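Local coordinates for protein transcriptional regulator (LacI family) (Clostridium acetobutylicum ATCC 824, PDB 3G85) that probably regulates transcription by binding DNA at regulatory sites, as LacI-family proteins generally do, and is seen here as its periplasmic-binding-protein-like region, at residues W18-S23 / Y52-L57; A72-I77 / I94-R99; S119-K124 / D217-A222; K125-A130 / P189-C194; D242-E247 / D273-L278. All coordinates share one frame; numbering follows the deposited sequence.

Contact 1. Residues W18-S23 / Y52-L57; sequences WSSDIS and YKTDCL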
# COMPACT_ATOMS: atom_id res chain seq x y z
N TRP A 18 -11.99 -2.82 7.93
CA TRP A 18 -10.56 -2.70 8.17
C TRP A 18 -10.00 -3.99 8.77
O TRP A 18 -10.13 -4.25 9.99
CB TRP A 18 -10.28 -1.53 9.13
CG TRP A 18 -8.81 -1.22 9.22
CD1 TRP A 18 -7.93 -1.63 10.18
CD2 TRP A 18 -8.07 -0.40 8.29
NE1 TRP A 18 -6.66 -1.13 9.89
CE2 TRP A 18 -6.72 -0.41 8.72
CE3 TRP A 18 -8.40 0.27 7.10
CZ2 TRP A 18 -5.73 0.32 8.05
CZ3 TRP A 18 -7.38 0.95 6.40
CH2 TRP A 18 -6.06 0.96 6.89
N SER A 19 -9.40 -4.81 7.91
CA SER A 19 -8.81 -6.10 8.33
C SER A 19 -7.68 -5.93 9.38
O SER A 19 -6.85 -5.01 9.30
CB SER A 19 -8.28 -6.81 7.09
OG SER A 19 -7.80 -8.08 7.45
N SER A 20 -7.64 -6.84 10.34
CA SER A 20 -6.61 -6.80 11.39
C SER A 20 -5.18 -7.05 10.84
O SER A 20 -4.19 -6.76 11.52
CB SER A 20 -6.98 -7.81 12.51
OG SER A 20 -6.89 -9.12 12.01
N ASP A 21 -5.04 -7.61 9.65
CA ASP A 21 -3.67 -7.82 9.13
C ASP A 21 -2.99 -6.52 8.63
O ASP A 21 -1.78 -6.49 8.44
CB ASP A 21 -3.59 -8.94 8.09
CG ASP A 21 -4.43 -8.68 6.86
OD1 ASP A 21 -5.28 -7.75 6.85
OD2 ASP A 21 -4.24 -9.41 5.86
N ILE A 22 -3.79 -5.47 8.41
CA ILE A 22 -3.27 -4.22 7.90
C ILE A 22 -2.49 -3.50 9.01
O ILE A 22 -2.95 -3.44 10.16
CB ILE A 22 -4.38 -3.29 7.37
CG1 ILE A 22 -5.29 -4.01 6.34
CG2 ILE A 22 -3.71 -2.03 6.77
CD1 ILE A 22 -6.65 -3.31 6.08
N SER A 23 -1.34 -2.95 8.64
CA SER A 23 -0.60 -2.06 9.52
C SER A 23 -1.54 -0.95 10.01
O SER A 23 -2.08 -0.20 9.19
CB SER A 23 0.58 -1.47 8.76
OG SER A 23 1.23 -0.51 9.57
N TYR A 52 -12.25 -5.65 11.62
CA TYR A 52 -12.60 -7.05 11.73
C TYR A 52 -11.36 -7.91 11.63
O TYR A 52 -10.33 -7.49 11.12
CB TYR A 52 -13.62 -7.41 10.65
CG TYR A 52 -13.04 -7.42 9.26
CD1 TYR A 52 -12.94 -6.24 8.52
CD2 TYR A 52 -12.62 -8.62 8.66
CE1 TYR A 52 -12.39 -6.25 7.22
CE2 TYR A 52 -12.06 -8.63 7.38
CZ TYR A 52 -11.97 -7.44 6.66
OH TYR A 52 -11.44 -7.43 5.37
N LYS A 53 -11.45 -9.13 12.14
CA LYS A 53 -10.31 -10.02 12.16
C LYS A 53 -10.05 -10.60 10.78
O LYS A 53 -10.98 -10.91 10.07
CB LYS A 53 -10.57 -11.12 13.21
CG LYS A 53 -9.46 -12.09 13.46
CD LYS A 53 -9.90 -12.96 14.68
CE LYS A 53 -9.21 -14.31 14.74
NZ LYS A 53 -7.73 -14.21 14.51
N THR A 54 -8.78 -10.72 10.39
CA THR A 54 -8.41 -11.32 9.11
C THR A 54 -9.26 -12.57 8.82
O THR A 54 -9.47 -13.39 9.71
CB THR A 54 -6.92 -11.75 9.12
OG1 THR A 54 -6.10 -10.60 9.37
CG2 THR A 54 -6.52 -12.38 7.79
N ASP A 55 -9.77 -12.68 7.59
CA ASP A 55 -10.59 -13.83 7.17
C ASP A 55 -12.00 -13.89 7.76
O ASP A 55 -12.72 -14.89 7.55
CB ASP A 55 -9.85 -15.16 7.39
CG ASP A 55 -8.66 -15.34 6.45
OD1 ASP A 55 -8.63 -14.74 5.34
OD2 ASP A 55 -7.74 -16.09 6.81
N CYS A 56 -12.43 -12.84 8.46
CA CYS A 56 -13.74 -12.88 9.07
C CYS A 56 -14.76 -11.92 8.44
O CYS A 56 -15.81 -11.68 9.01
CB CYS A 56 -13.65 -12.63 10.57
SG CYS A 56 -12.66 -13.88 11.43
N LEU A 57 -14.47 -11.41 7.25
CA LEU A 57 -15.36 -10.43 6.65
C LEU A 57 -16.74 -11.05 6.47
O LEU A 57 -17.75 -10.43 6.78
CB LEU A 57 -14.84 -9.91 5.30
CG LEU A 57 -15.76 -8.85 4.64
CD1 LEU A 57 -15.92 -7.64 5.52
CD2 LEU A 57 -15.21 -8.48 3.25
O HOH W 1 -10.06 -4.94 5.05
O HOH W 2 -8.56 -10.16 5.97
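Trp18 O receives the N-H of Tyr52 (3.0 Å, N-H...O 161°), which marks the parallel pairing of strands 13-19 and 46-52 at the rim of the parallel sheet in this periplasmic-binding-protein-like fold. At Ser19 the contact turns to CH-pi: its CA sits over one face of the Tyr52 ring, 3.9 Å from the centroid. The Tyr52 first torsion of 70° folds the ring back over the neighbouring strand, where a water ties Ser19 N to Tyr52 OH; Leu57 CD1 covers the other face. Ser20 N makes a weak bond to Tyr52 O as the strand gives way to the type I turn 19-22. Its hydroxyl then takes over the pairing, Ser20 OG accepting Thr54 N at 3.0 Å. Asp21 OD1 collects Ser19 OG from above the carboxylate plane and also accepts from Asn76, while the Asp21 side chain crosses Thr54 at about a right angle, CB lying 3.3 Å from Thr54 OG1.

Contact 2. Residues A72-I77 / I94-R99; sequences AIIANI and IILFNR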
# COMPACT_ATOMS: atom_id res chain seq x y z
N ALA A 72 -20.21 -0.35 1.31
CA ALA A 72 -19.00 -0.71 2.06
C ALA A 72 -17.79 -0.59 1.17
O ALA A 72 -17.89 -0.81 -0.04
CB ALA A 72 -19.10 -2.13 2.57
N ILE A 73 -16.66 -0.28 1.78
CA ILE A 73 -15.36 -0.29 1.11
C ILE A 73 -14.54 -1.28 1.92
O ILE A 73 -14.48 -1.15 3.16
CB ILE A 73 -14.65 1.08 1.24
CG1 ILE A 73 -15.51 2.22 0.66
CG2 ILE A 73 -13.30 1.02 0.56
CD1 ILE A 73 -15.14 3.63 1.16
N ILE A 74 -13.89 -2.24 1.26
CA ILE A 74 -13.05 -3.20 1.98
C ILE A 74 -11.62 -2.84 1.75
O ILE A 74 -11.15 -2.91 0.61
CB ILE A 74 -13.22 -4.63 1.48
CG1 ILE A 74 -14.69 -4.97 1.19
CG2 ILE A 74 -12.53 -5.58 2.49
CD1 ILE A 74 -15.71 -4.72 2.31
N ALA A 75 -10.93 -2.43 2.82
CA ALA A 75 -9.55 -1.92 2.71
C ALA A 75 -8.53 -2.94 2.20
O ALA A 75 -7.66 -2.60 1.39
CB ALA A 75 -9.11 -1.32 4.04
N ASN A 76 -8.62 -4.19 2.68
CA ASN A 76 -7.68 -5.24 2.27
C ASN A 76 -8.33 -6.60 2.35
O ASN A 76 -8.14 -7.32 3.35
CB ASN A 76 -6.38 -5.19 3.15
CG ASN A 76 -5.39 -6.31 2.78
OD1 ASN A 76 -5.12 -6.54 1.59
ND2 ASN A 76 -4.85 -7.00 3.79
N ILE A 77 -9.12 -6.96 1.33
CA ILE A 77 -9.88 -8.20 1.40
C ILE A 77 -8.92 -9.40 1.26
O ILE A 77 -7.98 -9.34 0.46
CB ILE A 77 -11.02 -8.22 0.36
CG1 ILE A 77 -12.02 -9.35 0.69
CG2 ILE A 77 -10.45 -8.25 -1.11
CD1 ILE A 77 -13.41 -9.13 0.15
N ILE A 94 -20.35 -2.59 -2.94
CA ILE A 94 -19.07 -2.86 -2.27
C ILE A 94 -17.92 -2.46 -3.18
O ILE A 94 -17.84 -2.89 -4.32
CB ILE A 94 -18.89 -4.35 -1.90
CG1 ILE A 94 -20.01 -4.82 -0.94
CG2 ILE A 94 -17.48 -4.60 -1.33
CD1 ILE A 94 -19.85 -6.22 -0.35
N ILE A 95 -17.03 -1.63 -2.65
CA ILE A 95 -15.82 -1.24 -3.37
C ILE A 95 -14.61 -1.99 -2.77
O ILE A 95 -14.38 -1.92 -1.56
CB ILE A 95 -15.59 0.25 -3.24
CG1 ILE A 95 -16.86 0.99 -3.66
CG2 ILE A 95 -14.43 0.72 -4.13
CD1 ILE A 95 -16.71 2.40 -3.57
N LEU A 96 -13.86 -2.68 -3.60
CA LEU A 96 -12.63 -3.31 -3.17
C LEU A 96 -11.50 -2.31 -3.34
O LEU A 96 -11.39 -1.67 -4.38
CB LEU A 96 -12.34 -4.56 -4.00
CG LEU A 96 -13.46 -5.60 -3.95
CD1 LEU A 96 -13.00 -6.86 -4.77
CD2 LEU A 96 -13.76 -5.95 -2.51
N PHE A 97 -10.64 -2.20 -2.33
CA PHE A 97 -9.50 -1.32 -2.40
C PHE A 97 -8.28 -2.11 -2.83
O PHE A 97 -7.87 -3.09 -2.15
CB PHE A 97 -9.30 -0.66 -1.02
CG PHE A 97 -8.41 0.54 -1.04
CD1 PHE A 97 -8.96 1.81 -1.11
CD2 PHE A 97 -7.03 0.40 -0.94
CE1 PHE A 97 -8.14 2.95 -1.10
CE2 PHE A 97 -6.19 1.54 -0.94
CZ PHE A 97 -6.78 2.81 -1.03
N ASN A 98 -7.69 -1.70 -3.96
CA ASN A 98 -6.53 -2.34 -4.57
C ASN A 98 -6.68 -3.84 -4.85
O ASN A 98 -5.80 -4.63 -4.50
CB ASN A 98 -5.26 -2.08 -3.71
CG ASN A 98 -4.00 -1.96 -4.56
OD1 ASN A 98 -4.06 -1.76 -5.77
ND2 ASN A 98 -2.86 -2.10 -3.90
N ARG A 99 -7.80 -4.22 -5.45
CA ARG A 99 -8.00 -5.56 -5.96
C ARG A 99 -8.77 -5.41 -7.20
O ARG A 99 -9.91 -4.94 -7.14
CB ARG A 99 -8.95 -6.35 -5.07
CG ARG A 99 -8.47 -6.66 -3.81
CD ARG A 99 -7.59 -7.91 -3.82
NE ARG A 99 -7.29 -8.14 -2.42
CZ ARG A 99 -6.57 -7.33 -1.66
NH1 ARG A 99 -6.00 -6.23 -2.18
NH2 ARG A 99 -6.40 -7.61 -0.38
O HOH W 3 -9.44 -4.96 -0.74
O HOH W 4 -7.25 -10.81 -2.14
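Asn76 OD1 is gripped by Arg99 NH2 at 2.6 Å and also accepts from Asn139. The Arg99 bond is well angled on the donor side (155°) and lies in the guanidinium plane, yet it meets the amide from above its plane, the two planes standing 75° apart. Ile77 O lies at the same guanidinium edge, where Arg99 NE reaches it weakly and a water bridges the two atoms; Arg99 NH1 is held by Asn98 O. Three such partners would fix the rotation of the group. The bend at the second torsion (-83°) brings the Arg99 chain across Ile77, whose CG2 is 3.7 Å from Arg99 CG. A second water joins Ile74 O, Ile77 N and Phe97 O where the strands part.

Upstream, the ladder is regular: Ile95 N to Ala72 O and Ile74 N to Ile95 O, both 2.9 Å, then Phe97 N to Ile74 O at 3.1 Å. On the face of Ile74, its CG1 packs on Ile94 CG2 (3.8 Å) and Leu96 CD2 (3.9 Å), under helix 79-87. Ile73 and Ile95 share the other face, against helix 245-260. Neighbouring parallel strands joined through helix 79-87 form the beta-alpha-beta crossover of a Rossmann-like sheet.

Contact 3. Residues S119-K124 / D217-A222; sequences SLLFAK and DIEIVA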
# COMPACT_ATOMS: atom_id res chain seq x y z
N SER A 119 12.85 0.75 -9.47
CA SER A 119 13.95 0.17 -10.26
C SER A 119 14.56 1.12 -11.27
O SER A 119 15.80 1.24 -11.34
CB SER A 119 13.50 -1.10 -10.96
OG SER A 119 14.64 -1.63 -11.64
N LEU A 120 13.72 1.80 -12.04
CA LEU A 120 14.21 2.75 -13.06
C LEU A 120 14.97 3.93 -12.47
O LEU A 120 15.84 4.49 -13.12
CB LEU A 120 13.07 3.20 -14.00
CG LEU A 120 12.49 2.06 -14.87
CD1 LEU A 120 11.24 2.48 -15.65
CD2 LEU A 120 13.54 1.42 -15.80
N LEU A 121 14.65 4.32 -11.23
CA LEU A 121 15.42 5.38 -10.58
C LEU A 121 16.86 4.89 -10.36
O LEU A 121 17.83 5.63 -10.59
CB LEU A 121 14.77 5.78 -9.23
CG LEU A 121 15.42 6.93 -8.44
CD1 LEU A 121 14.49 7.60 -7.48
CD2 LEU A 121 16.66 6.50 -7.67
N PHE A 122 16.99 3.65 -9.90
CA PHE A 122 18.31 3.03 -9.72
C PHE A 122 19.02 2.84 -11.08
O PHE A 122 20.23 3.10 -11.19
CB PHE A 122 18.20 1.68 -9.01
CG PHE A 122 17.77 1.79 -7.54
CD1 PHE A 122 18.21 2.85 -6.75
CD2 PHE A 122 16.95 0.82 -6.96
CE1 PHE A 122 17.82 2.96 -5.40
CE2 PHE A 122 16.59 0.90 -5.60
CZ PHE A 122 17.04 1.98 -4.83
N ALA A 123 18.26 2.37 -12.08
CA ALA A 123 18.80 2.14 -13.45
C ALA A 123 19.34 3.42 -14.04
O ALA A 123 20.40 3.42 -14.69
CB ALA A 123 17.74 1.59 -14.34
N LYS A 124 18.61 4.51 -13.81
CA LYS A 124 18.93 5.84 -14.30
C LYS A 124 20.19 6.35 -13.66
O LYS A 124 20.87 7.16 -14.25
CB LYS A 124 17.79 6.79 -13.96
CG LYS A 124 17.66 7.99 -14.82
CD LYS A 124 16.18 8.42 -14.82
CE LYS A 124 15.32 7.35 -15.52
NZ LYS A 124 13.85 7.51 -15.27
N ASP A 217 26.89 6.01 0.20
CA ASP A 217 27.18 4.59 0.38
C ASP A 217 25.99 3.69 0.03
O ASP A 217 26.17 2.63 -0.53
CB ASP A 217 27.64 4.32 1.81
CG ASP A 217 28.89 5.10 2.17
OD1 ASP A 217 29.69 5.39 1.25
OD2 ASP A 217 29.07 5.42 3.38
N ILE A 218 24.78 4.13 0.40
CA ILE A 218 23.54 3.38 0.12
C ILE A 218 22.43 4.35 -0.26
O ILE A 218 22.21 5.35 0.44
CB ILE A 218 23.06 2.52 1.33
CG1 ILE A 218 24.08 1.43 1.66
CG2 ILE A 218 21.68 1.85 1.03
CD1 ILE A 218 23.69 0.52 2.78
N GLU A 219 21.74 4.07 -1.37
CA GLU A 219 20.58 4.89 -1.76
C GLU A 219 19.29 4.08 -1.56
O GLU A 219 19.23 2.93 -1.91
CB GLU A 219 20.70 5.36 -3.19
CG GLU A 219 19.77 6.52 -3.46
CD GLU A 219 20.05 7.25 -4.76
OE1 GLU A 219 21.19 7.20 -5.29
OE2 GLU A 219 19.09 7.87 -5.26
N ILE A 220 18.28 4.70 -0.96
CA ILE A 220 17.05 3.96 -0.61
C ILE A 220 15.87 4.50 -1.40
O ILE A 220 15.74 5.69 -1.59
CB ILE A 220 16.73 4.12 0.91
CG1 ILE A 220 17.92 3.61 1.73
CG2 ILE A 220 15.40 3.37 1.26
CD1 ILE A 220 17.91 4.00 3.24
N VAL A 221 14.99 3.60 -1.84
CA VAL A 221 13.67 3.98 -2.35
C VAL A 221 12.71 3.10 -1.59
O VAL A 221 12.96 1.91 -1.41
CB VAL A 221 13.49 3.75 -3.85
CG1 VAL A 221 12.02 4.04 -4.29
CG2 VAL A 221 14.44 4.67 -4.63
N ALA A 222 11.63 3.68 -1.09
CA ALA A 222 10.68 2.89 -0.31
C ALA A 222 9.30 3.07 -0.88
O ALA A 222 9.01 4.09 -1.48
CB ALA A 222 10.69 3.33 1.12
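Phe122 meets Val221 with the far end of its ring. Its CB leaves helix 111-124 without heading for strand 219-224; the first torsion (-69°) sets CG opposite the carbonyl carbon and beside the backbone N, and the ring then extends to the strand. CE1 comes within 3.8 Å of Glu219 O and 3.9 Å of Val221 CG2, and CZ at the tip is closer still to that methyl, at 3.7 Å. The two side chains slide past each other in opposite directions, while the backbone carbon of Ile220 lies near the ring plane, at its edge.

Leu121, one residue earlier, straddles two partners: CD1 packs on Val221 CG2 at 4.1 Å, and CD2 packs on the Glu219 carboxylate, 3.7 Å from OE2. Polar partners in segment 125-130, among them Lys125 in a salt bridge to OE2, place that carboxylate. Glu219 and Val221 both aim their CB at the helix, whereas Ile220 faces away onto helix 197-209. With axes 9.6 Å apart and N-to-C directions 158° apart, helix 111-124 runs nearly antiparallel to the strand and belongs to one outer layer of a three-layer alpha/beta/alpha sandwich, as in the subdomains of type I periplasmic binding proteins.

Contact 4. Residues K125-A130 / P189-C194; sequences KRYKSA and PKALFC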
# COMPACT_ATOMS: atom_id res chain seq x y z
N LYS A 125 20.48 5.90 -12.43
CA LYS A 125 21.72 6.26 -11.71
C LYS A 125 22.86 5.25 -11.94
O LYS A 125 23.94 5.39 -11.38
CB LYS A 125 21.44 6.41 -10.21
CG LYS A 125 20.37 7.43 -9.94
CD LYS A 125 20.29 7.86 -8.50
CE LYS A 125 19.21 8.94 -8.33
NZ LYS A 125 19.50 9.77 -7.14
N ARG A 126 22.58 4.24 -12.77
CA ARG A 126 23.54 3.22 -13.20
C ARG A 126 24.11 2.37 -12.07
O ARG A 126 25.27 1.93 -12.12
CB ARG A 126 24.67 3.82 -14.06
CG ARG A 126 24.18 4.48 -15.33
CD ARG A 126 25.24 5.38 -15.94
NE ARG A 126 26.39 4.65 -16.45
CZ ARG A 126 26.37 3.78 -17.46
NH1 ARG A 126 25.22 3.49 -18.11
NH2 ARG A 126 27.50 3.19 -17.83
N TYR A 127 23.28 2.12 -11.05
CA TYR A 127 23.64 1.15 -10.04
C TYR A 127 23.71 -0.23 -10.66
O TYR A 127 22.93 -0.55 -11.56
CB TYR A 127 22.61 1.14 -8.89
CG TYR A 127 22.75 2.31 -7.98
CD1 TYR A 127 23.78 2.36 -7.05
CD2 TYR A 127 21.85 3.37 -8.03
CE1 TYR A 127 23.91 3.44 -6.20
CE2 TYR A 127 21.97 4.46 -7.19
CZ TYR A 127 23.01 4.48 -6.28
OH TYR A 127 23.16 5.54 -5.44
N LYS A 128 24.64 -1.04 -10.19
CA LYS A 128 24.87 -2.34 -10.80
C LYS A 128 24.28 -3.50 -10.02
O LYS A 128 24.13 -4.60 -10.56
CB LYS A 128 26.37 -2.52 -11.12
CG LYS A 128 26.82 -1.65 -12.30
CD LYS A 128 26.30 -2.21 -13.63
CE LYS A 128 26.26 -1.15 -14.78
NZ LYS A 128 24.87 -0.81 -15.26
N SER A 129 23.93 -3.27 -8.76
CA SER A 129 23.14 -4.26 -8.01
C SER A 129 22.30 -3.59 -6.92
O SER A 129 22.48 -2.42 -6.63
CB SER A 129 24.03 -5.34 -7.40
OG SER A 129 24.89 -4.74 -6.47
N ALA A 130 21.36 -4.34 -6.36
CA ALA A 130 20.47 -3.79 -5.34
C ALA A 130 20.11 -4.88 -4.36
O ALA A 130 20.17 -6.08 -4.69
CB ALA A 130 19.21 -3.19 -5.99
N PRO A 189 24.93 -4.33 -1.41
CA PRO A 189 24.74 -3.46 -2.58
C PRO A 189 24.59 -1.99 -2.20
O PRO A 189 24.39 -1.65 -1.03
CB PRO A 189 23.43 -3.97 -3.21
CG PRO A 189 23.29 -5.36 -2.74
CD PRO A 189 23.87 -5.35 -1.33
N LYS A 190 24.68 -1.12 -3.20
CA LYS A 190 24.61 0.30 -2.97
C LYS A 190 23.20 0.89 -3.19
O LYS A 190 22.98 2.08 -2.96
CB LYS A 190 25.62 1.03 -3.85
CG LYS A 190 27.10 0.81 -3.44
CD LYS A 190 28.01 1.74 -4.21
CE LYS A 190 28.10 3.12 -3.54
NZ LYS A 190 27.89 4.22 -4.53
N ALA A 191 22.27 0.06 -3.65
CA ALA A 191 20.88 0.45 -3.82
C ALA A 191 20.05 -0.44 -2.93
O ALA A 191 20.34 -1.65 -2.79
CB ALA A 191 20.45 0.29 -5.27
N LEU A 192 19.02 0.14 -2.32
CA LEU A 192 18.15 -0.62 -1.44
C LEU A 192 16.69 -0.24 -1.68
O LEU A 192 16.33 0.92 -1.58
CB LEU A 192 18.53 -0.37 0.03
CG LEU A 192 17.61 -1.04 1.07
CD1 LEU A 192 17.72 -2.57 1.04
CD2 LEU A 192 17.91 -0.50 2.46
N PHE A 193 15.87 -1.24 -1.99
CA PHE A 193 14.43 -1.09 -2.07
C PHE A 193 13.77 -1.58 -0.78
O PHE A 193 14.01 -2.71 -0.34
CB PHE A 193 13.92 -1.89 -3.26
CG PHE A 193 12.42 -1.93 -3.40
CD1 PHE A 193 11.71 -0.77 -3.76
CD2 PHE A 193 11.74 -3.13 -3.24
CE1 PHE A 193 10.33 -0.81 -3.95
CE2 PHE A 193 10.32 -3.18 -3.42
CZ PHE A 193 9.64 -2.01 -3.77
N CYS A 194 12.94 -0.75 -0.17
CA CYS A 194 12.15 -1.21 1.00
C CYS A 194 10.68 -1.17 0.61
O CYS A 194 10.21 -0.16 0.11
CB CYS A 194 12.36 -0.30 2.21
SG CYS A 194 14.08 -0.23 2.81
O HOH W 5 25.18 4.74 -3.27
O HOH W 6 25.85 -1.72 -5.62
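Ala191 CB is the centre of the first shell. It lies 4.1 Å above one face of the Tyr127 ring, offset toward the rim at CG, and also meets Ser129 O at 3.6 Å and Ala130 CB at 3.8 Å. Along the ring, Tyr127 CE1 touches Lys190 CB (3.8 Å), the side chains crossing at about a right angle. Pro189 closes the other end, its CG lying 3.6 Å from Ala130 C. The backbones come closest between Ala130 and Ala191 (CA-CA 4.5 Å), with a CA-H...O contact of 3.3 Å from Ala130 CA to Ala191 O.

Two waters follow. One joins Tyr127 OH to Lys190 NZ; another takes the N-H of Lys190 at 2.8 Å and approaches Ser129 OG. Further out, Glu219 of the adjoining strand bonds Tyr127 OH, which would restrain the ring's tilt over Ala191. Helix 111-124 ends in a Schellman motif, with Arg126 at positive phi (61°), from which the segment runs to the sheet. Between the segments, direct contact is thus largely apolar and polar links run through water. Ala191 N, buried without a partner in the model, is a polar cost, and direct strand pairing begins beyond, between Ala191 and Ala131.

Contact 5. Residues D242-E247 / D273-L278; sequences DIPIEE and DGPLIL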
# COMPACT_ATOMS: atom_id res chain seq x y z
N ASP A 242 4.67 6.46 -3.84
CA ASP A 242 3.61 6.58 -2.84
C ASP A 242 2.35 5.90 -3.30
O ASP A 242 1.97 5.98 -4.48
CB ASP A 242 3.31 8.06 -2.54
CG ASP A 242 2.41 8.25 -1.34
OD1 ASP A 242 2.64 7.61 -0.29
OD2 ASP A 242 1.45 9.06 -1.44
N ILE A 243 1.71 5.20 -2.37
CA ILE A 243 0.35 4.74 -2.61
C ILE A 243 -0.54 5.93 -2.20
O ILE A 243 -0.58 6.25 -1.05
CB ILE A 243 -0.02 3.56 -1.74
CG1 ILE A 243 0.97 2.41 -1.93
CG2 ILE A 243 -1.42 3.05 -2.12
CD1 ILE A 243 0.61 1.17 -1.07
N PRO A 244 -1.27 6.55 -3.15
CA PRO A 244 -2.04 7.79 -2.91
C PRO A 244 -3.37 7.51 -2.18
O PRO A 244 -4.47 7.71 -2.72
CB PRO A 244 -2.21 8.38 -4.31
CG PRO A 244 -2.25 7.11 -5.24
CD PRO A 244 -1.36 6.06 -4.55
N ILE A 245 -3.24 7.07 -0.93
CA ILE A 245 -4.35 6.53 -0.19
C ILE A 245 -5.42 7.58 0.05
O ILE A 245 -6.62 7.27 -0.05
CB ILE A 245 -3.91 5.89 1.12
CG1 ILE A 245 -3.14 4.58 0.81
CG2 ILE A 245 -5.12 5.58 2.02
CD1 ILE A 245 -2.14 4.16 1.93
N GLU A 246 -5.01 8.81 0.38
CA GLU A 246 -6.02 9.86 0.63
C GLU A 246 -6.96 10.06 -0.58
O GLU A 246 -8.18 10.00 -0.40
CB GLU A 246 -5.42 11.20 1.10
CG GLU A 246 -4.63 11.05 2.41
CD GLU A 246 -3.19 10.62 2.22
OE1 GLU A 246 -2.78 10.27 1.10
OE2 GLU A 246 -2.47 10.63 3.22
N GLU A 247 -6.38 10.25 -1.77
CA GLU A 247 -7.16 10.46 -2.99
C GLU A 247 -7.97 9.24 -3.35
O GLU A 247 -9.13 9.35 -3.79
CB GLU A 247 -6.24 10.83 -4.15
CG GLU A 247 -5.63 12.20 -4.03
CD GLU A 247 -6.66 13.33 -3.97
OE1 GLU A 247 -7.80 13.20 -4.48
OE2 GLU A 247 -6.32 14.38 -3.38
N ASP A 273 -2.19 6.27 -10.46
CA ASP A 273 -0.75 6.21 -10.65
C ASP A 273 -0.13 6.41 -9.25
O ASP A 273 -0.50 7.37 -8.57
CB ASP A 273 -0.27 7.36 -11.55
CG ASP A 273 1.27 7.45 -11.60
OD1 ASP A 273 1.90 6.59 -12.23
OD2 ASP A 273 1.87 8.37 -10.98
N GLY A 274 0.79 5.55 -8.82
CA GLY A 274 1.47 5.81 -7.52
C GLY A 274 2.70 6.67 -7.79
O GLY A 274 3.60 6.20 -8.47
N PRO A 275 2.71 7.95 -7.36
CA PRO A 275 3.79 8.85 -7.83
C PRO A 275 5.15 8.57 -7.21
O PRO A 275 5.23 8.29 -5.99
CB PRO A 275 3.36 10.23 -7.37
CG PRO A 275 2.56 9.96 -6.13
CD PRO A 275 1.79 8.66 -6.46
N LEU A 276 6.20 8.68 -8.01
CA LEU A 276 7.54 8.76 -7.44
C LEU A 276 7.78 10.15 -6.90
O LEU A 276 7.67 11.18 -7.63
CB LEU A 276 8.61 8.36 -8.47
CG LEU A 276 10.09 8.59 -8.12
CD1 LEU A 276 10.58 7.57 -7.11
CD2 LEU A 276 10.91 8.49 -9.40
N ILE A 277 8.07 10.22 -5.61
CA ILE A 277 8.26 11.51 -4.95
C ILE A 277 9.71 11.60 -4.55
O ILE A 277 10.15 10.97 -3.62
CB ILE A 277 7.33 11.69 -3.75
CG1 ILE A 277 5.87 11.47 -4.17
CG2 ILE A 277 7.55 13.08 -3.09
CD1 ILE A 277 4.83 11.65 -3.06
N LEU A 278 10.48 12.38 -5.31
CA LEU A 278 11.92 12.52 -5.05
C LEU A 278 12.18 13.37 -3.82
O LEU A 278 11.66 14.49 -3.68
CB LEU A 278 12.63 13.16 -6.27
CG LEU A 278 12.53 12.46 -7.63
CD1 LEU A 278 13.27 13.26 -8.72
CD2 LEU A 278 13.06 11.05 -7.55
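Two of the chain crossings between the subdomains meet here, Asp242 touching Gly274 and Pro275 where they run side by side. Segment 242-247 leaves strand 239-242 of the mixed sheet for helix 245-260, which packs on the parallel sheet; segment 273-278 follows strand 269-272 of the parallel sheet and returns to the mixed one as strand 276-277.

One direct hydrogen bond ties them: Asp242 N to Pro275 O, 2.9 Å long and nearly straight at 167°, with the donor tilted 28° from the carbonyl plane. It extends the antiparallel pairing in which Ile277 bonds to Ile240. Beyond it the two chains draw close without further bonding, Asp242 O lying 3.1 Å from Gly274 CA and 3.3 Å from Pro275 CD. Asp242 CB is flanked by Ile277 CD1 (3.9 Å) and Pro275 CG (4.1 Å). The first torsion of -170° carries the carboxylate opposite the backbone N, to salt bridges with Arg228 and Arg29, so one acid links the subdomains' helices 228-232 and 27-40.

Pro244 centres an inverse gamma turn, marked by the weak bond Ile245 N to Ile243 O, and stands at the N-cap of helix 245-260; its CG reaches Asp273 O at 3.8 Å. Side-by-side chain crossings between two subdomains are typical of the hinge of type I periplasmic binding proteins and LacI-family effector domains.

Contacts 1 and 2 occupy neighbouring strands of the parallel sheet, their centres 12 Å apart, and touch where Trp18 CE3 meets Ala75 CB at 3.5 Å. Contacts 3 and 4 meet the mixed sheet at neighbouring strands, centres only 5 Å apart, with Phe122 CZ 3.5 Å from Leu192 O. These pairs lie on opposite sides of the chain's centre. Contact 5 lies between them, its nearest atoms about 4 Å from contact 2, and touches contact 3 through Leu121 CD1 and Leu278 CD2 (3.7 Å). A bound glycerol, probably from the crystallisation liquor, lies about 4 Å from the Phe97 side chain and about 6 Å from that of Trp18, consistent with an interdomain effector pocket as in relatives.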